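BH0493 protein (Bacillus halodurans C-125, PDB 2QEE) binds zinc and is probably a metal-dependent hydrolase of the amidohydrolase superfamily. Local coordinates at residues C[331-345]-C[371-383]. Residues are numbered along the deposited sequence; the frame is centred on the assembly and turned at random.
Sequences NNPEIINEMTRMRME and SKSIIAEVLIDKY
Pro-333 and Ile-336 meet Ile-374 where helix 333-347 packs on helix 363-388, the two running in the same general sense and crossing at -38°, probably beside the barrel of an amidohydrolase-type fold; Glu-334 in the first turn is a metal ligand of this protein. Ile-374 CD1 lies 3.6 Å from Pro-333 CA, and its CG2 meets Ile-336 CG2, the two side chains crossing at about a right angle. Asn-337 sends OD1 past Val-378 CG2; with CG anti to the backbone N (chi1 -180°), that oxygen accepts Arg-341 NE at 2.9 Å, nearly in the guanidinium plane, and a water that also bridges to Arg-341 NH2 and Glu-377 OE2. Val-378 is a knob in the hole formed by Asn-337, Thr-340, Arg-341 and Met-344, its CG2 over one guanidinium face. Arg-341 forms a salt bridge to Asp-381 OD2, NH2 at 2.8 Å on the anti side but 33° out of the carboxylate plane, with a weak second bond from NH1; Arg-8 pairs with OD1. An alanine here would probably leave Asp-381 OD2 and Asn-337 OD1 without their guanidinium partner and uncover one side of Val-378. Met-344 bends at chi3 (-74°), bringing CE to Leu-379 CD2 while SD runs alongside Lys-382 CG. Glu-345, whose OE1 binds Glu-334 N of a second subunit, receives Lys-382 NZ on the anti lone pair of OE2 at 2.9 Å.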
loop_
_atom_site.group_PDB
_atom_site.type_symbol
_atom_site.label_atom_id
_atom_site.label_comp_id
_atom_site.label_asym_id
_atom_site.label_seq_id
_atom_site.Cartn_x
_atom_site.Cartn_y
_atom_site.Cartn_z
ATOM N N ASN C 331 10.411 -7.927 4.728
ATOM C CA ASN C 331 10.554 -9.332 4.700
ATOM C C ASN C 331 9.552 -10.000 5.626
ATOM O O ASN C 331 9.913 -10.790 6.470
ATOM C CB ASN C 331 12.032 -9.714 4.987
ATOM C CG ASN C 331 12.382 -11.137 4.578
ATOM O OD1 ASN C 331 11.625 -11.803 3.928
ATOM N ND2 ASN C 331 13.557 -11.609 5.014
ATOM N N ASN C 332 8.250 -9.721 5.412
ATOM C CA ASN C 332 7.187 -10.233 6.253
ATOM C C ASN C 332 6.117 -10.734 5.279
ATOM O O ASN C 332 5.935 -10.083 4.216
ATOM C CB ASN C 332 6.648 -9.034 7.065
ATOM C CG ASN C 332 7.675 -8.565 8.107
ATOM O OD1 ASN C 332 7.938 -9.310 9.042
ATOM N ND2 ASN C 332 8.279 -7.348 7.924
ATOM N N PRO C 333 5.449 -11.855 5.602
ATOM C CA PRO C 333 4.468 -12.507 4.658
ATOM C C PRO C 333 3.500 -11.536 3.938
ATOM O O PRO C 333 3.295 -11.646 2.739
ATOM C CB PRO C 333 3.720 -13.488 5.574
ATOM C CG PRO C 333 4.904 -14.016 6.435
ATOM C CD PRO C 333 5.634 -12.695 6.802
ATOM N N GLU C 334 2.896 -10.599 4.643
ATOM C CA GLU C 334 1.892 -9.715 3.997
ATOM C C GLU C 334 2.564 -8.874 2.894
ATOM O O GLU C 334 2.035 -8.692 1.796
ATOM C CB GLU C 334 1.269 -8.801 5.079
ATOM C CG GLU C 334 0.356 -7.701 4.515
ATOM C CD GLU C 334 -0.981 -8.269 3.995
ATOM O OE1 GLU C 334 -1.231 -9.499 4.142
ATOM O OE2 GLU C 334 -1.752 -7.448 3.449
ATOM N N ILE C 335 3.799 -8.445 3.151
ATOM C CA ILE C 335 4.532 -7.608 2.212
ATOM C C ILE C 335 5.184 -8.453 1.123
ATOM O O ILE C 335 5.128 -8.082 -0.046
ATOM C CB ILE C 335 5.544 -6.664 2.958
ATOM C CG1 ILE C 335 4.815 -5.766 4.028
ATOM C CG2 ILE C 335 6.376 -5.857 1.905
ATOM C CD1 ILE C 335 3.756 -4.800 3.481
ATOM N N ILE C 336 5.823 -9.549 1.504
ATOM C CA ILE C 336 6.399 -10.476 0.490
ATOM C C ILE C 336 5.318 -10.866 -0.558
ATOM O O ILE C 336 5.565 -10.816 -1.776
ATOM C CB ILE C 336 6.980 -11.743 1.135
ATOM C CG1 ILE C 336 8.133 -11.358 2.123
ATOM C CG2 ILE C 336 7.356 -12.751 0.015
ATOM C CD1 ILE C 336 8.492 -12.617 3.031
ATOM N N ASN C 337 4.127 -11.173 -0.073
ATOM C CA ASN C 337 3.065 -11.591 -0.983
ATOM C C ASN C 337 2.691 -10.420 -1.939
ATOM O O ASN C 337 2.620 -10.571 -3.183
ATOM C CB ASN C 337 1.834 -11.983 -0.162
ATOM C CG ASN C 337 0.705 -12.431 -1.072
ATOM O OD1 ASN C 337 0.874 -13.407 -1.817
ATOM N ND2 ASN C 337 -0.391 -11.714 -1.041
ATOM N N GLU C 338 2.375 -9.234 -1.401
ATOM C CA GLU C 338 1.993 -8.138 -2.305
ATOM C C GLU C 338 3.113 -7.770 -3.269
ATOM O O GLU C 338 2.832 -7.557 -4.468
ATOM C CB GLU C 338 1.446 -6.920 -1.557
ATOM C CG GLU C 338 2.524 -6.088 -0.795
ATOM C CD GLU C 338 1.899 -4.821 -0.106
ATOM O OE1 GLU C 338 2.621 -3.806 0.072
ATOM O OE2 GLU C 338 0.699 -4.856 0.280
ATOM N N MET C 339 4.371 -7.745 -2.793
ATOM C CA MET C 339 5.461 -7.352 -3.646
ATOM C C MET C 339 5.643 -8.374 -4.773
ATOM O O MET C 339 5.841 -7.990 -5.902
ATOM C CB MET C 339 6.743 -7.279 -2.805
ATOM C CG MET C 339 6.852 -5.970 -1.989
ATOM S SD MET C 339 8.389 -6.027 -0.985
ATOM C CE MET C 339 9.632 -6.050 -2.322
ATOM N N THR C 340 5.640 -9.666 -4.444
ATOM C CA THR C 340 5.884 -10.728 -5.417
ATOM C C THR C 340 4.784 -10.713 -6.504
ATOM O O THR C 340 5.068 -10.898 -7.672
ATOM C CB THR C 340 6.060 -12.094 -4.691
ATOM O OG1 THR C 340 7.171 -11.981 -3.757
ATOM C CG2 THR C 340 6.370 -13.233 -5.663
ATOM N N ARG C 341 3.539 -10.473 -6.096
ATOM C CA ARG C 341 2.439 -10.406 -7.048
ATOM C C ARG C 341 2.581 -9.198 -7.973
ATOM O O ARG C 341 2.420 -9.325 -9.191
ATOM C CB ARG C 341 1.083 -10.395 -6.290
ATOM C CG ARG C 341 0.811 -11.776 -5.671
ATOM C CD ARG C 341 -0.430 -11.836 -4.835
ATOM N NE ARG C 341 -0.591 -13.216 -4.328
ATOM C CZ ARG C 341 -1.175 -14.207 -5.044
ATOM N NH1 ARG C 341 -1.727 -13.959 -6.263
ATOM N NH2 ARG C 341 -1.232 -15.416 -4.540
ATOM N N MET C 342 2.849 -8.017 -7.420
ATOM C CA MET C 342 3.044 -6.806 -8.233
ATOM C C MET C 342 4.191 -7.012 -9.225
ATOM O O MET C 342 4.066 -6.715 -10.410
ATOM C CB MET C 342 3.336 -5.539 -7.387
ATOM C CG MET C 342 2.113 -5.093 -6.523
ATOM S SD MET C 342 2.482 -3.496 -5.776
ATOM C CE MET C 342 3.742 -3.867 -4.530
ATOM N N ARG C 343 5.260 -7.609 -8.710
ATOM C CA ARG C 343 6.432 -7.841 -9.545
ATOM C C ARG C 343 6.101 -8.811 -10.702
ATOM O O ARG C 343 6.436 -8.548 -11.843
ATOM C CB ARG C 343 7.569 -8.391 -8.689
ATOM C CG ARG C 343 8.154 -7.279 -7.806
ATOM C CD ARG C 343 9.048 -7.883 -6.758
ATOM N NE ARG C 343 9.787 -6.814 -6.086
ATOM C CZ ARG C 343 10.826 -7.086 -5.281
ATOM N NH1 ARG C 343 11.168 -8.342 -5.054
ATOM N NH2 ARG C 343 11.580 -6.095 -4.754
ATOM N N MET C 344 5.469 -9.927 -10.407
ATOM C CA MET C 344 5.196 -10.914 -11.440
ATOM C C MET C 344 4.185 -10.335 -12.403
ATOM O O MET C 344 4.260 -10.596 -13.585
ATOM C CB MET C 344 4.682 -12.199 -10.836
ATOM C CG MET C 344 4.744 -13.379 -11.906
ATOM S SD MET C 344 4.601 -14.987 -11.148
ATOM C CE MET C 344 6.249 -15.131 -10.404
ATOM N N GLU C 345 3.188 -9.615 -11.898
ATOM C CA GLU C 345 2.154 -9.061 -12.846
ATOM C C GLU C 345 2.752 -8.103 -13.882
ATOM O O GLU C 345 2.327 -8.094 -15.023
ATOM C CB GLU C 345 0.982 -8.384 -12.047
ATOM C CG GLU C 345 0.169 -9.542 -11.346
ATOM C CD GLU C 345 -0.812 -9.101 -10.265
ATOM O OE1 GLU C 345 -1.080 -7.869 -10.092
ATOM O OE2 GLU C 345 -1.303 -10.068 -9.596
ATOM N N SER C 371 9.720 -17.966 2.559
ATOM C CA SER C 371 9.578 -17.276 1.270
ATOM C C SER C 371 9.176 -18.222 0.169
ATOM O O SER C 371 8.436 -17.849 -0.690
ATOM C CB SER C 371 10.871 -16.601 0.877
ATOM O OG SER C 371 11.019 -15.424 1.702
ATOM N N LYS C 372 9.753 -19.417 0.141
ATOM C CA LYS C 372 9.362 -20.350 -0.934
ATOM C C LYS C 372 7.868 -20.669 -0.956
ATOM O O LYS C 372 7.295 -20.700 -2.014
ATOM C CB LYS C 372 10.192 -21.642 -0.909
ATOM C CG LYS C 372 11.533 -21.426 -1.613
ATOM C CD LYS C 372 12.355 -22.782 -1.590
ATOM C CE LYS C 372 13.516 -22.758 -2.651
ATOM N NZ LYS C 372 14.213 -24.109 -2.797
ATOM N N SER C 373 7.255 -20.829 0.225
ATOM C CA SER C 373 5.816 -21.187 0.287
ATOM C C SER C 373 5.005 -20.056 -0.352
ATOM O O SER C 373 4.132 -20.318 -1.159
ATOM C CB SER C 373 5.362 -21.507 1.700
ATOM O OG SER C 373 5.488 -20.420 2.562
ATOM N N ILE C 374 5.347 -18.798 -0.049
ATOM C CA ILE C 374 4.674 -17.637 -0.629
ATOM C C ILE C 374 4.899 -17.549 -2.132
ATOM O O ILE C 374 3.961 -17.358 -2.914
ATOM C CB ILE C 374 5.070 -16.299 0.073
ATOM C CG1 ILE C 374 4.705 -16.384 1.551
ATOM C CG2 ILE C 374 4.379 -15.122 -0.656
ATOM C CD1 ILE C 374 5.259 -15.180 2.368
ATOM N N ILE C 375 6.159 -17.636 -2.537
ATOM C CA ILE C 375 6.466 -17.588 -3.981
ATOM C C ILE C 375 5.754 -18.732 -4.754
ATOM O O ILE C 375 5.196 -18.481 -5.866
ATOM C CB ILE C 375 8.001 -17.621 -4.177
ATOM C CG1 ILE C 375 8.621 -16.328 -3.580
ATOM C CG2 ILE C 375 8.313 -17.734 -5.692
ATOM C CD1 ILE C 375 10.159 -16.492 -3.561
ATOM N N ALA C 376 5.690 -19.928 -4.168
ATOM C CA ALA C 376 4.963 -21.055 -4.778
ATOM C C ALA C 376 3.453 -20.699 -4.957
ATOM O O ALA C 376 2.897 -20.930 -6.056
ATOM C CB ALA C 376 5.128 -22.320 -3.959
ATOM N N GLU C 377 2.854 -20.073 -3.952
ATOM C CA GLU C 377 1.423 -19.682 -4.033
ATOM C C GLU C 377 1.229 -18.700 -5.182
ATOM O O GLU C 377 0.252 -18.793 -5.969
ATOM C CB GLU C 377 0.975 -19.044 -2.736
ATOM C CG GLU C 377 0.934 -19.987 -1.528
ATOM C CD GLU C 377 0.827 -19.212 -0.181
ATOM O OE1 GLU C 377 0.760 -19.864 0.891
ATOM O OE2 GLU C 377 0.839 -17.940 -0.164
ATOM N N VAL C 378 2.131 -17.720 -5.306
ATOM C CA VAL C 378 2.009 -16.744 -6.391
ATOM C C VAL C 378 2.121 -17.413 -7.751
ATOM O O VAL C 378 1.278 -17.235 -8.662
ATOM C CB VAL C 378 3.066 -15.613 -6.227
ATOM C CG1 VAL C 378 3.002 -14.678 -7.404
ATOM C CG2 VAL C 378 2.813 -14.868 -4.856
ATOM N N LEU C 379 3.135 -18.274 -7.896
ATOM C CA LEU C 379 3.297 -19.005 -9.175
ATOM C C LEU C 379 2.071 -19.870 -9.552
ATOM O O LEU C 379 1.626 -19.872 -10.700
ATOM C CB LEU C 379 4.564 -19.900 -9.085
ATOM C CG LEU C 379 5.893 -19.134 -9.217
ATOM C CD1 LEU C 379 6.985 -20.148 -8.827
ATOM C CD2 LEU C 379 6.071 -18.624 -10.682
ATOM N N ILE C 380 1.529 -20.567 -8.573
ATOM C CA ILE C 380 0.333 -21.432 -8.779
ATOM C C ILE C 380 -0.813 -20.552 -9.375
ATOM O O ILE C 380 -1.399 -20.880 -10.421
ATOM C CB ILE C 380 -0.087 -22.206 -7.487
ATOM C CG1 ILE C 380 0.959 -23.280 -7.178
ATOM C CG2 ILE C 380 -1.441 -22.845 -7.720
ATOM C CD1 ILE C 380 0.960 -23.828 -5.699
ATOM N N ASP C 381 -1.069 -19.409 -8.740
ATOM C CA ASP C 381 -2.141 -18.509 -9.240
ATOM C C ASP C 381 -1.850 -18.036 -10.670
ATOM O O ASP C 381 -2.763 -17.981 -11.512
ATOM C CB ASP C 381 -2.234 -17.276 -8.328
ATOM C CG ASP C 381 -3.137 -17.522 -7.113
ATOM O OD1 ASP C 381 -3.871 -18.576 -7.063
ATOM O OD2 ASP C 381 -3.126 -16.653 -6.186
ATOM N N LYS C 382 -0.590 -17.630 -10.929
ATOM C CA LYS C 382 -0.244 -17.096 -12.260
ATOM C C LYS C 382 -0.290 -18.170 -13.353
ATOM O O LYS C 382 -0.784 -17.913 -14.442
ATOM C CB LYS C 382 1.120 -16.369 -12.227
ATOM C CG LYS C 382 0.998 -14.885 -11.842
ATOM C CD LYS C 382 0.364 -14.665 -10.444
ATOM C CE LYS C 382 0.251 -13.134 -10.067
ATOM N NZ LYS C 382 -0.820 -12.552 -10.941
ATOM N N TYR C 383 0.233 -19.367 -13.064
ATOM C CA TYR C 383 0.104 -20.461 -13.991
ATOM C C TYR C 383 -1.331 -20.823 -14.205
ATOM O O TYR C 383 -1.738 -21.047 -15.366
ATOM C CB TYR C 383 0.887 -21.680 -13.528
ATOM C CG TYR C 383 2.386 -21.519 -13.656
ATOM C CD1 TYR C 383 2.995 -21.169 -14.891
ATOM C CD2 TYR C 383 3.216 -21.792 -12.555
ATOM C CE1 TYR C 383 4.399 -21.089 -15.003
ATOM C CE2 TYR C 383 4.609 -21.694 -12.655
ATOM C CZ TYR C 383 5.162 -21.324 -13.871
ATOM O OH TYR C 383 6.550 -21.263 -13.908
HETATM O O HOH W 1 11.513 -14.704 4.279
HETATM O O HOH W 2 -0.172 -15.959 -1.758
#